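PDB 4RNZ: conserved hypothetical secreted protein from Helicobacter pylori, which is a cell shape-determining M23B-family metallopeptidase with a zinc site, and probably cleaves peptide bonds in peptidoglycan. Local coordinates for residues H256-S268 and G297-R309. Numbering follows the deposited sequence.
With ZN (zinc ion), chain B.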
loop_
_atom_site.group_PDB
_atom_site.type_symbol
_atom_site.label_atom_id
_atom_site.label_comp_id
_atom_site.label_asym_id
_atom_site.label_seq_id
_atom_site.Cartn_x
_atom_site.Cartn_y
_atom_site.Cartn_z
ATOM N N HIS A 256 -11.249 -3.612 -5.031
ATOM C CA HIS A 256 -10.871 -3.301 -3.657
ATOM C C HIS A 256 -11.506 -4.253 -2.665
ATOM O O HIS A 256 -12.685 -4.612 -2.791
ATOM C CB HIS A 256 -11.322 -1.898 -3.275
ATOM C CG HIS A 256 -10.707 -0.823 -4.097
ATOM N ND1 HIS A 256 -11.048 -0.611 -5.415
ATOM C CD2 HIS A 256 -9.776 0.107 -3.796
ATOM C CE1 HIS A 256 -10.346 0.400 -5.895
ATOM N NE2 HIS A 256 -9.580 0.863 -4.929
ATOM N N LEU A 257 -10.717 -4.630 -1.666
ATOM C CA LEU A 257 -11.171 -5.486 -0.587
ATOM C C LEU A 257 -10.366 -5.123 0.637
ATOM O O LEU A 257 -9.138 -5.314 0.662
ATOM C CB LEU A 257 -10.974 -6.978 -0.932
ATOM C CG LEU A 257 -11.450 -7.951 0.155
ATOM C CD1 LEU A 257 -12.968 -7.919 0.297
ATOM C CD2 LEU A 257 -10.979 -9.371 -0.129
ATOM N N ASN A 258 -11.057 -4.624 1.666
ATOM C CA ASN A 258 -10.407 -4.156 2.879
ATOM C C ASN A 258 -9.270 -3.195 2.491
ATOM O O ASN A 258 -9.509 -2.274 1.739
ATOM C CB ASN A 258 -9.939 -5.328 3.742
ATOM C CG ASN A 258 -11.087 -6.248 4.162
ATOM O OD1 ASN A 258 -12.255 -5.895 4.065
ATOM N ND2 ASN A 258 -10.745 -7.425 4.639
ATOM N N GLU A 259 -8.044 -3.421 2.953
ATOM C CA GLU A 259 -6.934 -2.521 2.614
ATOM C C GLU A 259 -6.204 -2.885 1.308
ATOM O O GLU A 259 -5.184 -2.272 0.972
ATOM C CB GLU A 259 -5.961 -2.394 3.787
ATOM C CG GLU A 259 -5.133 -3.625 4.165
ATOM C CD GLU A 259 -5.806 -4.519 5.211
ATOM O OE1 GLU A 259 -6.892 -5.065 4.896
ATOM O OE2 GLU A 259 -5.242 -4.705 6.319
ATOM N N LEU A 260 -6.751 -3.840 0.557
ATOM C CA LEU A 260 -6.181 -4.220 -0.729
ATOM C C LEU A 260 -6.808 -3.551 -1.933
ATOM O O LEU A 260 -8.026 -3.366 -2.043
ATOM C CB LEU A 260 -6.196 -5.747 -0.951
ATOM C CG LEU A 260 -5.407 -6.684 -0.023
ATOM C CD1 LEU A 260 -5.434 -8.136 -0.529
ATOM C CD2 LEU A 260 -3.965 -6.251 0.182
ATOM N N ARG A 261 -5.943 -3.243 -2.887
ATOM C CA ARG A 261 -6.350 -2.932 -4.232
ATOM C C ARG A 261 -5.650 -3.920 -5.185
ATOM O O ARG A 261 -4.424 -4.068 -5.162
ATOM C CB ARG A 261 -5.933 -1.505 -4.524
ATOM C CG ARG A 261 -6.253 -0.940 -5.891
ATOM C CD ARG A 261 -5.722 0.510 -5.946
ATOM N NE ARG A 261 -5.203 0.685 -7.262
ATOM C CZ ARG A 261 -3.949 0.907 -7.617
ATOM N NH1 ARG A 261 -2.960 1.152 -6.756
ATOM N NH2 ARG A 261 -3.714 0.907 -8.905
ATOM N N LEU A 262 -6.454 -4.569 -6.026
ATOM C CA LEU A 262 -5.982 -5.634 -6.917
ATOM C C LEU A 262 -6.168 -5.174 -8.357
ATOM O O LEU A 262 -7.254 -4.764 -8.743
ATOM C CB LEU A 262 -6.733 -6.950 -6.644
ATOM C CG LEU A 262 -6.526 -7.569 -5.248
ATOM C CD1 LEU A 262 -7.574 -7.077 -4.260
ATOM C CD2 LEU A 262 -6.580 -9.083 -5.277
ATOM N N VAL A 263 -5.096 -5.254 -9.140
ATOM C CA VAL A 263 -5.055 -4.690 -10.496
ATOM C C VAL A 263 -4.859 -5.799 -11.521
ATOM O O VAL A 263 -3.964 -6.602 -11.371
ATOM C CB VAL A 263 -3.885 -3.699 -10.591
ATOM C CG1 VAL A 263 -3.600 -3.277 -12.033
ATOM C CG2 VAL A 263 -4.167 -2.492 -9.706
ATOM N N TYR A 264 -5.678 -5.809 -12.564
ATOM C CA TYR A 264 -5.634 -6.820 -13.613
ATOM C C TYR A 264 -5.560 -6.115 -14.947
ATOM O O TYR A 264 -6.574 -5.607 -15.412
ATOM C CB TYR A 264 -6.929 -7.622 -13.584
ATOM C CG TYR A 264 -7.202 -8.293 -12.273
ATOM C CD1 TYR A 264 -7.785 -7.599 -11.229
ATOM C CD2 TYR A 264 -6.887 -9.626 -12.085
ATOM C CE1 TYR A 264 -8.037 -8.221 -10.006
ATOM C CE2 TYR A 264 -7.139 -10.255 -10.881
ATOM C CZ TYR A 264 -7.726 -9.553 -9.849
ATOM O OH TYR A 264 -7.951 -10.181 -8.653
ATOM N N ALA A 265 -4.380 -6.091 -15.567
ATOM C CA ALA A 265 -4.138 -5.227 -16.719
ATOM C C ALA A 265 -3.748 -5.983 -17.986
ATOM O O ALA A 265 -3.307 -7.134 -17.944
ATOM C CB ALA A 265 -3.060 -4.192 -16.387
ATOM N N HIS A 266 -3.882 -5.251 -19.091
ATOM C CA HIS A 266 -3.641 -5.683 -20.450
ATOM C C HIS A 266 -4.763 -6.566 -20.995
ATOM O O HIS A 266 -4.511 -7.433 -21.808
ATOM C CB HIS A 266 -2.280 -6.378 -20.596
ATOM C CG HIS A 266 -1.127 -5.531 -20.156
ATOM N ND1 HIS A 266 -0.770 -4.371 -20.804
ATOM C CD2 HIS A 266 -0.264 -5.663 -19.122
ATOM C CE1 HIS A 266 0.265 -3.827 -20.191
ATOM N NE2 HIS A 266 0.585 -4.590 -19.164
ATOM N N MET A 267 -5.990 -6.330 -20.572
ATOM C CA MET A 267 -7.084 -7.187 -20.969
ATOM C C MET A 267 -7.473 -6.913 -22.427
ATOM O O MET A 267 -7.312 -5.795 -22.911
ATOM C CB MET A 267 -8.292 -6.959 -20.076
ATOM C CG MET A 267 -8.080 -7.309 -18.625
ATOM S SD MET A 267 -9.677 -7.475 -17.841
ATOM C CE MET A 267 -9.082 -7.599 -16.167
ATOM N N SER A 268 -7.972 -7.939 -23.121
ATOM C CA SER A 268 -8.547 -7.754 -24.458
ATOM C C SER A 268 -10.011 -7.387 -24.317
ATOM O O SER A 268 -10.570 -6.750 -25.202
ATOM C CB SER A 268 -8.362 -8.989 -25.350
ATOM O OG SER A 268 -8.851 -10.162 -24.724
ATOM N N GLY A 297 4.506 -12.148 -25.907
ATOM C CA GLY A 297 3.347 -11.424 -26.431
ATOM C C GLY A 297 2.284 -11.112 -25.381
ATOM O O GLY A 297 2.486 -10.235 -24.541
ATOM N N PRO A 298 1.131 -11.801 -25.430
ATOM C CA PRO A 298 0.075 -11.481 -24.462
ATOM C C PRO A 298 0.441 -11.885 -23.026
ATOM O O PRO A 298 1.111 -12.886 -22.812
ATOM C CB PRO A 298 -1.133 -12.268 -24.977
ATOM C CG PRO A 298 -0.555 -13.362 -25.806
ATOM C CD PRO A 298 0.705 -12.825 -26.400
ATOM N N HIS A 299 0.049 -11.062 -22.064
ATOM C CA HIS A 299 0.199 -11.390 -20.639
ATOM C C HIS A 299 -0.822 -10.638 -19.793
ATOM O O HIS A 299 -1.381 -9.637 -20.216
ATOM C CB HIS A 299 1.633 -11.081 -20.141
ATOM C CG HIS A 299 1.978 -9.621 -20.136
ATOM N ND1 HIS A 299 2.174 -8.901 -21.293
ATOM C CD2 HIS A 299 2.159 -8.744 -19.114
ATOM C CE1 HIS A 299 2.456 -7.643 -20.989
ATOM N NE2 HIS A 299 2.455 -7.523 -19.672
ATOM N N LEU A 300 -1.091 -11.163 -18.610
ATOM C CA LEU A 300 -1.855 -10.458 -17.580
ATOM C C LEU A 300 -0.835 -9.845 -16.628
ATOM O O LEU A 300 0.010 -10.551 -16.093
ATOM C CB LEU A 300 -2.749 -11.429 -16.814
ATOM C CG LEU A 300 -3.370 -10.870 -15.528
ATOM C CD1 LEU A 300 -4.327 -9.742 -15.881
ATOM C CD2 LEU A 300 -4.041 -11.980 -14.769
ATOM N N HIS A 301 -0.917 -8.540 -16.417
ATOM C CA HIS A 301 -0.193 -7.922 -15.321
ATOM C C HIS A 301 -1.141 -7.946 -14.113
ATOM O O HIS A 301 -2.229 -7.371 -14.181
ATOM C CB HIS A 301 0.228 -6.497 -15.671
ATOM C CG HIS A 301 0.781 -5.743 -14.506
ATOM N ND1 HIS A 301 2.128 -5.553 -14.328
ATOM C CD2 HIS A 301 0.176 -5.185 -13.434
ATOM C CE1 HIS A 301 2.333 -4.894 -13.200
ATOM N NE2 HIS A 301 1.162 -4.658 -12.638
ATOM N N PHE A 302 -0.727 -8.620 -13.036
ATOM C CA PHE A 302 -1.516 -8.775 -11.814
ATOM C C PHE A 302 -0.815 -8.049 -10.686
ATOM O O PHE A 302 0.294 -8.415 -10.305
ATOM C CB PHE A 302 -1.715 -10.263 -11.459
ATOM C CG PHE A 302 -2.494 -10.521 -10.163
ATOM C CD1 PHE A 302 -3.681 -9.858 -9.878
ATOM C CD2 PHE A 302 -2.022 -11.434 -9.237
ATOM C CE1 PHE A 302 -4.385 -10.106 -8.708
ATOM C CE2 PHE A 302 -2.720 -11.696 -8.077
ATOM C CZ PHE A 302 -3.898 -11.017 -7.800
ATOM N N GLY A 303 -1.452 -6.997 -10.190
ATOM C CA GLY A 303 -0.884 -6.174 -9.129
ATOM C C GLY A 303 -1.694 -6.185 -7.843
ATOM O O GLY A 303 -2.924 -6.236 -7.877
ATOM N N VAL A 304 -0.995 -6.145 -6.712
ATOM C CA VAL A 304 -1.631 -6.064 -5.426
ATOM C C VAL A 304 -0.987 -4.938 -4.627
ATOM O O VAL A 304 0.234 -4.837 -4.581
ATOM C CB VAL A 304 -1.567 -7.386 -4.651
ATOM C CG1 VAL A 304 -2.244 -7.240 -3.284
ATOM C CG2 VAL A 304 -2.250 -8.500 -5.457
ATOM N N TYR A 305 -1.849 -4.112 -4.030
ATOM C CA TYR A 305 -1.467 -2.954 -3.201
ATOM C C TYR A 305 -2.092 -3.091 -1.821
ATOM O O TYR A 305 -3.311 -3.196 -1.722
ATOM C CB TYR A 305 -1.988 -1.672 -3.830
ATOM C CG TYR A 305 -1.316 -1.403 -5.135
ATOM C CD1 TYR A 305 -1.773 -1.999 -6.303
ATOM C CD2 TYR A 305 -0.185 -0.585 -5.205
ATOM C CE1 TYR A 305 -1.105 -1.809 -7.502
ATOM C CE2 TYR A 305 0.468 -0.374 -6.412
ATOM C CZ TYR A 305 -0.001 -1.009 -7.544
ATOM O OH TYR A 305 0.625 -0.823 -8.741
ATOM N N LYS A 306 -1.269 -3.118 -0.778
ATOM C CA LYS A 306 -1.750 -3.127 0.600
ATOM C C LYS A 306 -1.521 -1.742 1.198
ATOM O O LYS A 306 -0.383 -1.326 1.318
ATOM C CB LYS A 306 -0.999 -4.154 1.441
ATOM C CG LYS A 306 -1.453 -4.192 2.900
ATOM C CD LYS A 306 -0.724 -5.247 3.725
ATOM C CE LYS A 306 -1.045 -5.122 5.218
ATOM N NZ LYS A 306 -0.547 -6.272 6.041
ATOM N N ASN A 307 -2.590 -1.057 1.586
ATOM C CA ASN A 307 -2.478 0.273 2.210
ATOM C C ASN A 307 -1.725 1.242 1.289
ATOM O O ASN A 307 -0.890 2.034 1.731
ATOM C CB ASN A 307 -1.825 0.173 3.591
ATOM C CG ASN A 307 -2.773 -0.395 4.629
ATOM O OD1 ASN A 307 -3.947 -0.112 4.585
ATOM N ND2 ASN A 307 -2.261 -1.184 5.559
ATOM N N SER A 308 -2.013 1.102 -0.002
ATOM C CA SER A 308 -1.482 1.933 -1.079
ATOM C C SER A 308 -0.110 1.499 -1.599
ATOM O O SER A 308 0.331 1.983 -2.641
ATOM C CB SER A 308 -1.495 3.428 -0.675
ATOM O OG SER A 308 -0.271 3.738 0.003
ATOM N N ARG A 309 0.564 0.580 -0.915
ATOM C CA ARG A 309 1.900 0.168 -1.288
ATOM C C ARG A 309 1.890 -1.166 -2.049
ATOM O O ARG A 309 1.250 -2.107 -1.630
ATOM C CB ARG A 309 2.759 0.035 -0.050
ATOM C CG ARG A 309 2.976 1.377 0.661
ATOM C CD ARG A 309 3.784 1.196 1.928
ATOM N NE ARG A 309 2.997 0.569 2.982
ATOM C CZ ARG A 309 2.319 1.214 3.938
ATOM N NH1 ARG A 309 2.299 2.547 4.025
ATOM N NH2 ARG A 309 1.652 0.507 4.843
HETATM ZN ZN ZN B . 3.829 -6.162 -15.222
HETATM O O HOH W 1 -4.109 -2.655 7.803
HETATM O O HOH W 2 -4.089 -0.495 -1.247
HETATM O O HOH W 3 -4.169 -9.374 -19.953
#
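Leu260 to Ala265 and His301 to Lys306 pair as adjacent antiparallel strands in the central sheet of an M23 metallopeptidase domain, illustrating how a regular sheet can carry a metal site on one face. Seven backbone hydrogen bonds join the segments. Six come as reciprocal pairs at Arg261–Tyr305, Val263–Gly303 and Ala265–His301; the seventh, from Asn307 N to Glu259 O (2.9 Å), ties together the neighbouring turns. Arg261, Val263, Ala265, His301 and Tyr305 share the zinc-bearing face. There His301 ND1 binds zinc at 2.0 Å, with Glu34, His219 and Asp223 completing the site.

Stacking and ring contacts follow on this face: the guanidinium of Arg261 lies nearly flat on the Tyr305 ring, planes 26° apart, with NH1 over the ring centre in a cation-pi stack. Its chain runs straight to CD, then bends at chi3 (142°) to bring the group over the ring, and salt bridges from NE to Glu254 and from NH2 to Glu38 hold the group from two of its nitrogens. The same ring takes Val263 CG2 at 3.8 Å from CE1. Near the metal, the His266 and His299 rings meet obliquely, His266 CD2 lying 3.3 Å from His299 NE2. His266 also hydrogen-bonds through NE2 to the zinc ligand Glu34 and through ND1 to Thr292 O, consistent with a second-shell role.

Apolar contacts dominate the reverse face, where Leu262 and Tyr264 lie alongside Phe302, while Leu260 CD2 crosses Lys306 at CB and also meets Val304 CG1. Leu262 CD2 reaches the edge of the Phe302 ring; Tyr264 meets that ring obliquely, CE2 lying 3.5 Å from Phe302 CE1, its hydroxyl bound to Ala235 N. Beyond the last strand pair a water bridges the turns, donating to Glu259 OE2 at 2.8 Å and accepting from Asn307 ND2.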